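PDB 6N9J: clostripain-related protein from Bacteroides thetaiotaomicron, which probably cleaves peptide bonds as a secreted cysteine protease of the clostripain (C11) family, held here by an irreversible peptide inhibitor. Local coordinates for residues A[16-21]-A[109-114]; A[51-56]-A[81-86]; A[117-122]-A[133-138]. All coordinates share one frame; numbering follows the deposited sequence.

Contact 1 of 3, residues A[16-21]-A[109-114]; sequences YIAGDN and FWSHGD
Tyr16 and Ile17 pair with Phe109 and Trp110 as parallel neighbours in the caspase-like alpha/beta sheet of this clan CD protease. Trp110 N donates to Tyr16 O at 2.9 Å, while the return bond from Ala18 N to Trp110 O, 3.1 Å, is weak. Beyond it side chains take over. Ser111 OG, small enough to fit between the backbones, donates to Ala18 O at 2.8 Å in the carbonyl plane, and Asn21 ND2 reaches the same oxygen at 3.0 Å from above that plane. Gln129 N and O bond Ser111 OG and Asn21 ND2 in turn. Asn21 CG lies 3.7 Å from His112 CD2, at the imidazole edge; Asn21 OD1 caps Leu23 N and His112 NE2 bonds Ser22. His112-Gly113 is consistent with the clan's His-Gly motif: the bound peptide's backbone packs on His112 and bonds Gly113, and its modified side chain packs on Trp110.

In a CH-pi contact, Ile17 CG2 sits over one indole face, 3.5 Å from Trp110 CE3. With CG anti to the backbone N (chi1 -171°), Trp110 extends past Ile17 to Gly19, which leaves the indole room; NE1 bonds Asp30.

Ile17 and Trp110 face helix 24-37, Tyr16 and Phe109 helix 86-99, and strand 46-53 flanks strand 9-18.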
loop_
_atom_site.group_PDB
_atom_site.type_symbol
_atom_site.label_atom_id
_atom_site.label_comp_id
_atom_site.label_asym_id
_atom_site.label_seq_id
_atom_site.Cartn_x
_atom_site.Cartn_y
_atom_site.Cartn_z
ATOM N N TYR A 16 11.017 2.202 2.119
ATOM C CA TYR A 16 10.936 2.822 3.441
ATOM C C TYR A 16 10.369 1.839 4.459
ATOM O O TYR A 16 9.162 1.557 4.467
ATOM C CB TYR A 16 10.072 4.083 3.390
ATOM C CG TYR A 16 10.152 4.954 4.622
ATOM C CD1 TYR A 16 9.531 4.577 5.821
ATOM C CD2 TYR A 16 10.832 6.157 4.590
ATOM C CE1 TYR A 16 9.617 5.379 6.959
ATOM C CE2 TYR A 16 10.923 6.965 5.710
ATOM C CZ TYR A 16 10.305 6.581 6.893
ATOM O OH TYR A 16 10.401 7.405 7.995
ATOM N N ILE A 17 11.240 1.327 5.323
ATOM C CA ILE A 17 10.849 0.263 6.238
ATOM C C ILE A 17 10.672 0.750 7.669
ATOM O O ILE A 17 11.646 0.862 8.411
ATOM C CB ILE A 17 11.881 -0.879 6.232
ATOM C CG1 ILE A 17 11.995 -1.449 4.821
ATOM C CG2 ILE A 17 11.490 -1.976 7.241
ATOM C CD1 ILE A 17 13.150 -2.423 4.650
ATOM N N ALA A 18 9.428 1.051 8.038
ATOM C CA ALA A 18 9.095 1.316 9.430
ATOM C C ALA A 18 8.792 -0.016 10.112
ATOM O O ALA A 18 7.649 -0.482 10.139
ATOM C CB ALA A 18 7.920 2.272 9.540
ATOM N N GLY A 19 9.836 -0.647 10.639
ATOM C CA GLY A 19 9.695 -1.990 11.165
ATOM C C GLY A 19 9.975 -2.132 12.650
ATOM O O GLY A 19 10.263 -3.234 13.110
ATOM N N ASP A 20 9.904 -1.040 13.407
ATOM C CA ASP A 20 10.018 -1.170 14.855
ATOM C C ASP A 20 8.644 -1.464 15.436
ATOM O O ASP A 20 7.944 -0.571 15.921
ATOM C CB ASP A 20 10.614 0.073 15.514
ATOM C CG ASP A 20 10.966 -0.173 16.972
ATOM O OD1 ASP A 20 10.941 -1.358 17.375
ATOM O OD2 ASP A 20 11.277 0.789 17.712
ATOM N N ASN A 21 8.302 -2.745 15.399
ATOM C CA ASN A 21 6.965 -3.234 15.669
ATOM C C ASN A 21 6.990 -4.732 15.429
ATOM O O ASN A 21 8.057 -5.293 15.159
ATOM C CB ASN A 21 5.933 -2.546 14.767
ATOM C CG ASN A 21 6.258 -2.694 13.283
ATOM O OD1 ASN A 21 6.545 -3.795 12.800
ATOM N ND2 ASN A 21 6.202 -1.581 12.550
ATOM N N PHE A 109 6.232 1.864 0.804
ATOM C CA PHE A 109 5.986 2.033 2.234
ATOM C C PHE A 109 5.740 0.684 2.867
ATOM O O PHE A 109 4.705 0.086 2.645
ATOM C CB PHE A 109 4.808 2.965 2.488
ATOM C CG PHE A 109 5.096 4.394 2.144
ATOM C CD1 PHE A 109 5.979 5.134 2.907
ATOM C CD2 PHE A 109 4.498 4.990 1.047
ATOM C CE1 PHE A 109 6.260 6.447 2.581
ATOM C CE2 PHE A 109 4.768 6.301 0.719
ATOM C CZ PHE A 109 5.648 7.030 1.482
ATOM N N TRP A 110 6.713 0.231 3.656
ATOM C CA TRP A 110 6.726 -1.092 4.278
ATOM C C TRP A 110 6.429 -0.988 5.773
ATOM O O TRP A 110 7.260 -0.493 6.538
ATOM C CB TRP A 110 8.102 -1.718 4.036
ATOM C CG TRP A 110 8.365 -3.171 4.382
ATOM C CD1 TRP A 110 8.675 -4.170 3.499
ATOM C CD2 TRP A 110 8.451 -3.760 5.690
ATOM N NE1 TRP A 110 8.911 -5.345 4.166
ATOM C CE2 TRP A 110 8.784 -5.123 5.511
ATOM C CE3 TRP A 110 8.255 -3.278 6.994
ATOM C CZ2 TRP A 110 8.935 -6.001 6.580
ATOM C CZ3 TRP A 110 8.395 -4.159 8.058
ATOM C CH2 TRP A 110 8.729 -5.503 7.844
ATOM N N SER A 111 5.256 -1.458 6.192
ATOM C CA SER A 111 4.866 -1.433 7.602
ATOM C C SER A 111 3.486 -2.029 7.810
ATOM O O SER A 111 2.925 -2.676 6.918
ATOM C CB SER A 111 4.863 -0.004 8.154
ATOM O OG SER A 111 4.941 -0.002 9.563
ATOM N N HIS A 112 2.953 -1.799 9.009
ATOM C CA HIS A 112 1.535 -1.968 9.282
ATOM C C HIS A 112 0.729 -0.893 8.548
ATOM O O HIS A 112 1.249 0.179 8.230
ATOM C CB HIS A 112 1.260 -1.890 10.791
ATOM C CG HIS A 112 1.664 -3.118 11.545
ATOM N ND1 HIS A 112 0.966 -4.304 11.463
ATOM C CD2 HIS A 112 2.696 -3.347 12.393
ATOM C CE1 HIS A 112 1.548 -5.207 12.230
ATOM N NE2 HIS A 112 2.600 -4.652 12.808
ATOM N N GLY A 113 -0.545 -1.181 8.297
ATOM C CA GLY A 113 -1.441 -0.243 7.648
ATOM C C GLY A 113 -2.874 -0.516 8.061
ATOM O O GLY A 113 -3.214 -1.640 8.444
ATOM N N ASP A 114 -3.712 0.515 8.006
ATOM C CA ASP A 114 -5.141 0.366 8.300
ATOM C C ASP A 114 -5.911 1.463 7.552
ATOM O O ASP A 114 -6.723 2.193 8.131
ATOM C CB ASP A 114 -5.403 0.420 9.813
ATOM C CG ASP A 114 -6.679 -0.326 10.225
ATOM O OD1 ASP A 114 -7.610 -0.438 9.400
ATOM O OD2 ASP A 114 -6.755 -0.805 11.379
#

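Contact 2 of 3, residues A[51-56]-A[81-86]; sequences YMDKGS and QNSVDV
Tyr51 OH is gripped by two groups: Gln81 NE2 donates to it at 3.0 Å, and the hydroxyl in turn donates to Ser83 OG at 2.8 Å. The site is a strand-end-to-loop junction of the alpha/beta fold, where strand 46-53, a strand of the mixed main sheet parallel to strand 9-18, leaves through an Asx turn at Asp53 and is tied to the loop entering helix 86-99. Both partners approach the phenol at its ring edge, near the ring plane. The glutamine suits its place by length: its chain is extended beyond CG (chi2 -175°), which carries NE2 out to the phenol, and the amide and ring planes are turned 42° apart.

Ser83 passes the chain of hydrogen bonds on to Asp53. The modelled distance from Ser83 OG to Asp53 OD2, 2.4 Å, is very short, so its length is doubtful. Asp53 OD2 also lies close to Asp130 OD2, a like-charged neighbour that would probably make one of the two carboxylates easier to protonate. A serine fits here because its one hydroxyl can both accept and donate in little space.

Asp53 OD1 closes the Asx turn by accepting from Gly55 N at 3.0 Å, and Gly55 adopts backbone angles at which a CB would jam against the carbonyl of Lys54. A water lies 2.8 Å from Asp53 OD1 and accepts a weak bond from Gln81 N. In the facing loop a type I turn runs from Asn82 to Asp85, with a second Asx turn inside it: Asn82 OD1 accepts from Val84 N at 3.1 Å, the donor standing above the carbonyl plane.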
loop_
_atom_site.group_PDB
_atom_site.type_symbol
_atom_site.label_atom_id
_atom_site.label_comp_id
_atom_site.label_asym_id
_atom_site.label_seq_id
_atom_site.Cartn_x
_atom_site.Cartn_y
_atom_site.Cartn_z
ATOM N N TYR A 51 15.659 2.722 3.576
ATOM C CA TYR A 51 15.648 3.209 4.951
ATOM C C TYR A 51 15.103 2.110 5.853
ATOM O O TYR A 51 13.955 1.690 5.709
ATOM C CB TYR A 51 14.807 4.475 5.108
ATOM C CG TYR A 51 14.597 4.839 6.565
ATOM C CD1 TYR A 51 15.581 5.511 7.279
ATOM C CD2 TYR A 51 13.420 4.487 7.234
ATOM C CE1 TYR A 51 15.406 5.833 8.613
ATOM C CE2 TYR A 51 13.233 4.809 8.565
ATOM C CZ TYR A 51 14.222 5.482 9.250
ATOM O OH TYR A 51 14.039 5.801 10.583
ATOM N N MET A 52 15.924 1.646 6.780
ATOM C CA MET A 52 15.600 0.441 7.539
ATOM C C MET A 52 15.552 0.714 9.037
ATOM O O MET A 52 16.577 1.035 9.648
ATOM C CB MET A 52 16.628 -0.648 7.228
ATOM C CG MET A 52 16.712 -1.762 8.252
ATOM S SD MET A 52 15.577 -3.101 7.912
ATOM C CE MET A 52 16.518 -4.103 6.786
ATOM N N ASP A 53 14.361 0.616 9.630
ATOM C CA ASP A 53 14.239 0.782 11.081
ATOM C C ASP A 53 13.603 -0.458 11.696
ATOM O O ASP A 53 12.408 -0.689 11.547
ATOM C CB ASP A 53 13.427 2.039 11.433
ATOM C CG ASP A 53 13.316 2.266 12.937
ATOM O OD1 ASP A 53 14.057 1.612 13.704
ATOM O OD2 ASP A 53 12.508 3.120 13.369
ATOM N N LYS A 54 14.427 -1.253 12.373
ATOM C CA LYS A 54 13.983 -2.468 13.051
ATOM C C LYS A 54 13.979 -2.299 14.565
ATOM O O LYS A 54 13.685 -3.244 15.295
ATOM C CB LYS A 54 14.884 -3.650 12.689
ATOM C CG LYS A 54 14.767 -4.148 11.261
ATOM C CD LYS A 54 15.827 -5.216 10.983
ATOM C CE LYS A 54 15.836 -6.282 12.078
ATOM N NZ LYS A 54 16.829 -7.360 11.819
ATOM N N GLY A 55 14.336 -1.113 15.043
ATOM C CA GLY A 55 14.315 -0.855 16.470
ATOM C C GLY A 55 15.561 -0.195 17.017
ATOM O O GLY A 55 15.471 0.764 17.782
ATOM N N SER A 56 16.725 -0.709 16.634
ATOM C CA SER A 56 17.992 -0.189 17.137
ATOM C C SER A 56 18.323 1.168 16.524
ATOM O O SER A 56 17.624 2.152 16.754
ATOM C CB SER A 56 19.127 -1.178 16.858
ATOM O OG SER A 56 18.903 -2.405 17.524
ATOM N N GLN A 81 14.744 6.267 16.478
ATOM C CA GLN A 81 13.783 7.337 16.237
ATOM C C GLN A 81 12.421 6.828 15.800
ATOM O O GLN A 81 12.272 5.677 15.407
ATOM C CB GLN A 81 14.329 8.301 15.187
ATOM C CG GLN A 81 14.605 7.661 13.846
ATOM C CD GLN A 81 15.252 8.643 12.883
ATOM O OE1 GLN A 81 15.596 9.766 13.264
ATOM N NE2 GLN A 81 15.421 8.228 11.636
ATOM N N ASN A 82 11.427 7.705 15.882
ATOM C CA ASN A 82 10.059 7.388 15.481
ATOM C C ASN A 82 9.914 7.542 13.978
ATOM O O ASN A 82 9.779 8.657 13.465
ATOM C CB ASN A 82 9.063 8.291 16.201
ATOM C CG ASN A 82 7.628 8.084 15.725
ATOM O OD1 ASN A 82 7.307 7.088 15.067
ATOM N ND2 ASN A 82 6.758 9.028 16.060
ATOM N N SER A 83 9.922 6.413 13.279
ATOM C CA SER A 83 9.965 6.414 11.823
ATOM C C SER A 83 8.634 6.765 11.152
ATOM O O SER A 83 8.554 6.788 9.923
ATOM C CB SER A 83 10.461 5.052 11.322
ATOM O OG SER A 83 11.771 4.805 11.797
ATOM N N VAL A 84 7.598 7.036 11.944
ATOM C CA VAL A 84 6.334 7.493 11.375
ATOM C C VAL A 84 5.999 8.906 11.876
ATOM O O VAL A 84 4.874 9.382 11.723
ATOM C CB VAL A 84 5.170 6.514 11.694
ATOM C CG1 VAL A 84 5.477 5.126 11.122
ATOM C CG2 VAL A 84 4.939 6.430 13.159
ATOM N N ASP A 85 6.984 9.574 12.474
ATOM C CA ASP A 85 6.865 10.996 12.782
ATOM C C ASP A 85 7.129 11.817 11.510
ATOM O O ASP A 85 7.962 11.435 10.694
ATOM C CB ASP A 85 7.837 11.390 13.891
ATOM C CG ASP A 85 7.966 12.893 14.047
ATOM O OD1 ASP A 85 8.911 13.474 13.461
ATOM O OD2 ASP A 85 7.122 13.494 14.747
ATOM N N VAL A 86 6.418 12.928 11.335
ATOM C CA VAL A 86 6.430 13.626 10.051
ATOM C C VAL A 86 7.802 14.194 9.703
ATOM O O VAL A 86 8.263 14.071 8.573
ATOM C CB VAL A 86 5.401 14.772 10.012
ATOM C CG1 VAL A 86 5.407 15.445 8.637
ATOM C CG2 VAL A 86 4.017 14.246 10.336
HETATM O O HOH W 1 14.869 2.973 15.956
#

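Contact 3 of 3, residues A[117-122]-A[133-138]; sequences LPYNNP and NGDNRM
This is a polar surface contact in which Tyr119 and Asn121, from the loop between strands 105-110 and 127-130, dock against Asp135, Asn136 and Arg137 of the small antiparallel hairpin 127-130/136-138. Tyr119 and Arg137 lie face to face: Arg137 CD stands over the ring centre in a CH-pi contact, 3.5 Å from the centroid, and the guanidinium continues across the same face with its plane only 8° from that of the ring, Tyr119 CE1 being 3.3 Å from Arg137 NE. Asp135 fixes the group's rotation through a two-pronged salt bridge, NE to OD1 and NH2 to OD2, with Arg137 NH2 2.9 Å from Asp135 OD2; Gln129 NE2 also bonds Asp135 OD1. At the ring's far end Tyr119 OH donates to Asp135 O at 2.7 Å, from above the carbonyl plane. A leucine in place of Tyr119 would probably leave Asp135 O without this donor and the flat guanidinium without its aromatic support.

Asn121 suits its place because a primary amide both accepts and donates. Arg137 N reaches Asn121 OD1 at 2.8 Å on a lone pair, and Asn121 ND2 returns a fairly straight 2.7 Å bond to Arg137 O, approaching almost in line with the carbonyl. With CG anti to the carbonyl carbon (chi1 -77°), the amide is turned onto the strand. Thus a side-chain amide takes the place of a neighbouring strand's peptide group, pairing with the outer edge of a beta hairpin.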
loop_
_atom_site.group_PDB
_atom_site.type_symbol
_atom_site.label_atom_id
_atom_site.label_comp_id
_atom_site.label_asym_id
_atom_site.label_seq_id
_atom_site.Cartn_x
_atom_site.Cartn_y
_atom_site.Cartn_z
ATOM N N LEU A 117 -8.224 5.090 8.489
ATOM C CA LEU A 117 -8.728 5.197 9.867
ATOM C C LEU A 117 -7.855 6.083 10.756
ATOM O O LEU A 117 -6.619 6.011 10.694
ATOM C CB LEU A 117 -8.869 3.803 10.484
ATOM C CG LEU A 117 -10.027 3.013 9.870
ATOM C CD1 LEU A 117 -9.960 1.554 10.261
ATOM C CD2 LEU A 117 -11.336 3.619 10.327
ATOM N N PRO A 118 -8.500 6.951 11.561
ATOM C CA PRO A 118 -7.778 7.861 12.456
ATOM C C PRO A 118 -7.119 7.134 13.631
ATOM O O PRO A 118 -7.675 6.168 14.155
ATOM C CB PRO A 118 -8.875 8.812 12.944
ATOM C CG PRO A 118 -10.121 8.020 12.840
ATOM C CD PRO A 118 -9.954 7.182 11.605
ATOM N N TYR A 119 -5.927 7.589 14.013
ATOM C CA TYR A 119 -5.240 7.098 15.204
ATOM C C TYR A 119 -4.665 8.278 15.972
ATOM O O TYR A 119 -3.921 9.080 15.410
ATOM C CB TYR A 119 -4.117 6.123 14.836
ATOM C CG TYR A 119 -3.353 5.605 16.040
ATOM C CD1 TYR A 119 -3.827 4.533 16.775
ATOM C CD2 TYR A 119 -2.154 6.195 16.437
ATOM C CE1 TYR A 119 -3.130 4.054 17.872
ATOM C CE2 TYR A 119 -1.456 5.729 17.527
ATOM C CZ TYR A 119 -1.952 4.656 18.242
ATOM O OH TYR A 119 -1.259 4.185 19.335
ATOM N N ASN A 120 -4.993 8.377 17.251
ATOM C CA ASN A 120 -4.493 9.463 18.080
ATOM C C ASN A 120 -3.149 9.088 18.725
ATOM O O ASN A 120 -3.075 8.181 19.564
ATOM C CB ASN A 120 -5.534 9.827 19.142
ATOM C CG ASN A 120 -5.259 11.172 19.810
ATOM O OD1 ASN A 120 -4.779 11.232 20.946
ATOM N ND2 ASN A 120 -5.567 12.257 19.104
ATOM N N ASN A 121 -2.088 9.776 18.308
ATOM C CA ASN A 121 -0.748 9.562 18.858
ATOM C C ASN A 121 -0.578 10.149 20.267
ATOM O O ASN A 121 -1.042 11.258 20.541
ATOM C CB ASN A 121 0.306 10.157 17.916
ATOM C CG ASN A 121 0.568 9.279 16.698
ATOM O OD1 ASN A 121 0.906 8.108 16.833
ATOM N ND2 ASN A 121 0.415 9.848 15.502
ATOM N N PRO A 122 0.099 9.404 21.159
ATOM C CA PRO A 122 0.319 9.809 22.554
ATOM C C PRO A 122 0.960 11.191 22.701
ATOM O O PRO A 122 0.555 11.941 23.596
ATOM C CB PRO A 122 1.255 8.721 23.085
ATOM C CG PRO A 122 0.955 7.530 22.244
ATOM C CD PRO A 122 0.677 8.078 20.878
ATOM N N ASN A 133 9.059 4.182 21.357
ATOM C CA ASN A 133 8.740 4.933 22.570
ATOM C C ASN A 133 7.252 5.262 22.583
ATOM O O ASN A 133 6.850 6.358 22.197
ATOM C CB ASN A 133 9.575 6.213 22.659
ATOM C CG ASN A 133 9.353 6.972 23.962
ATOM O OD1 ASN A 133 9.162 6.376 25.027
ATOM N ND2 ASN A 133 9.377 8.299 23.880
ATOM N N GLY A 134 6.442 4.302 23.016
ATOM C CA GLY A 134 5.005 4.412 22.892
ATOM C C GLY A 134 4.527 3.903 21.545
ATOM O O GLY A 134 5.333 3.617 20.657
ATOM N N ASP A 135 3.212 3.798 21.390
ATOM C CA ASP A 135 2.613 3.305 20.156
ATOM C C ASP A 135 2.297 4.466 19.214
ATOM O O ASP A 135 1.307 5.170 19.410
ATOM C CB ASP A 135 1.342 2.515 20.476
ATOM C CG ASP A 135 0.822 1.721 19.295
ATOM O OD1 ASP A 135 1.180 2.029 18.137
ATOM O OD2 ASP A 135 0.030 0.781 19.530
ATOM N N ASN A 136 3.144 4.667 18.203
ATOM C CA ASN A 136 2.932 5.733 17.227
ATOM C C ASN A 136 2.532 5.226 15.847
ATOM O O ASN A 136 3.077 4.241 15.356
ATOM C CB ASN A 136 4.189 6.586 17.089
ATOM C CG ASN A 136 4.524 7.315 18.349
ATOM O OD1 ASN A 136 5.445 6.934 19.067
ATOM N ND2 ASN A 136 3.782 8.372 18.636
ATOM N N ARG A 137 1.579 5.914 15.224
ATOM C CA ARG A 137 1.106 5.557 13.891
ATOM C C ARG A 137 0.900 6.822 13.074
ATOM O O ARG A 137 0.707 7.899 13.634
ATOM C CB ARG A 137 -0.188 4.754 13.977
ATOM C CG ARG A 137 -0.059 3.527 14.863
ATOM C CD ARG A 137 -1.343 2.768 15.002
ATOM N NE ARG A 137 -1.287 1.873 16.159
ATOM C CZ ARG A 137 -2.268 1.050 16.519
ATOM N NH1 ARG A 137 -3.385 1.001 15.801
ATOM N NH2 ARG A 137 -2.134 0.280 17.594
ATOM N N MET A 138 0.928 6.701 11.754
ATOM C CA MET A 138 0.856 7.887 10.915
ATOM C C MET A 138 -0.540 8.067 10.313
ATOM O O MET A 138 -1.074 7.172 9.669
ATOM C CB MET A 138 1.923 7.819 9.802
ATOM C CG MET A 138 2.488 9.178 9.382
ATOM S SD MET A 138 3.671 9.159 7.991
ATOM C CE MET A 138 4.238 10.846 8.064
#

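Contacts 1 and 2 are buried and belong to the same sheet, through neighbouring strands 9-18 and 46-53; contact 3 lies at the surface, on a separate two-stranded hairpin. The first two have centres about 9 Å apart and touch directly, through hydrogen bonds of Tyr16 OH with Ser83 O and of Gly19 N with Asp53 O, whereas the centre of contact 3 is about 13 and 14 Å from theirs. It adjoins contact 1 only along the sequence, but packs on contact 2 where Val84 meets Asn136 and Met138. Chemistry follows place: backbone pairing and an aromatic–aliphatic contact in the core, a buried hydroxyl chain at the strand's end, and amide, salt-bridge and arginine–tyrosine contacts outside.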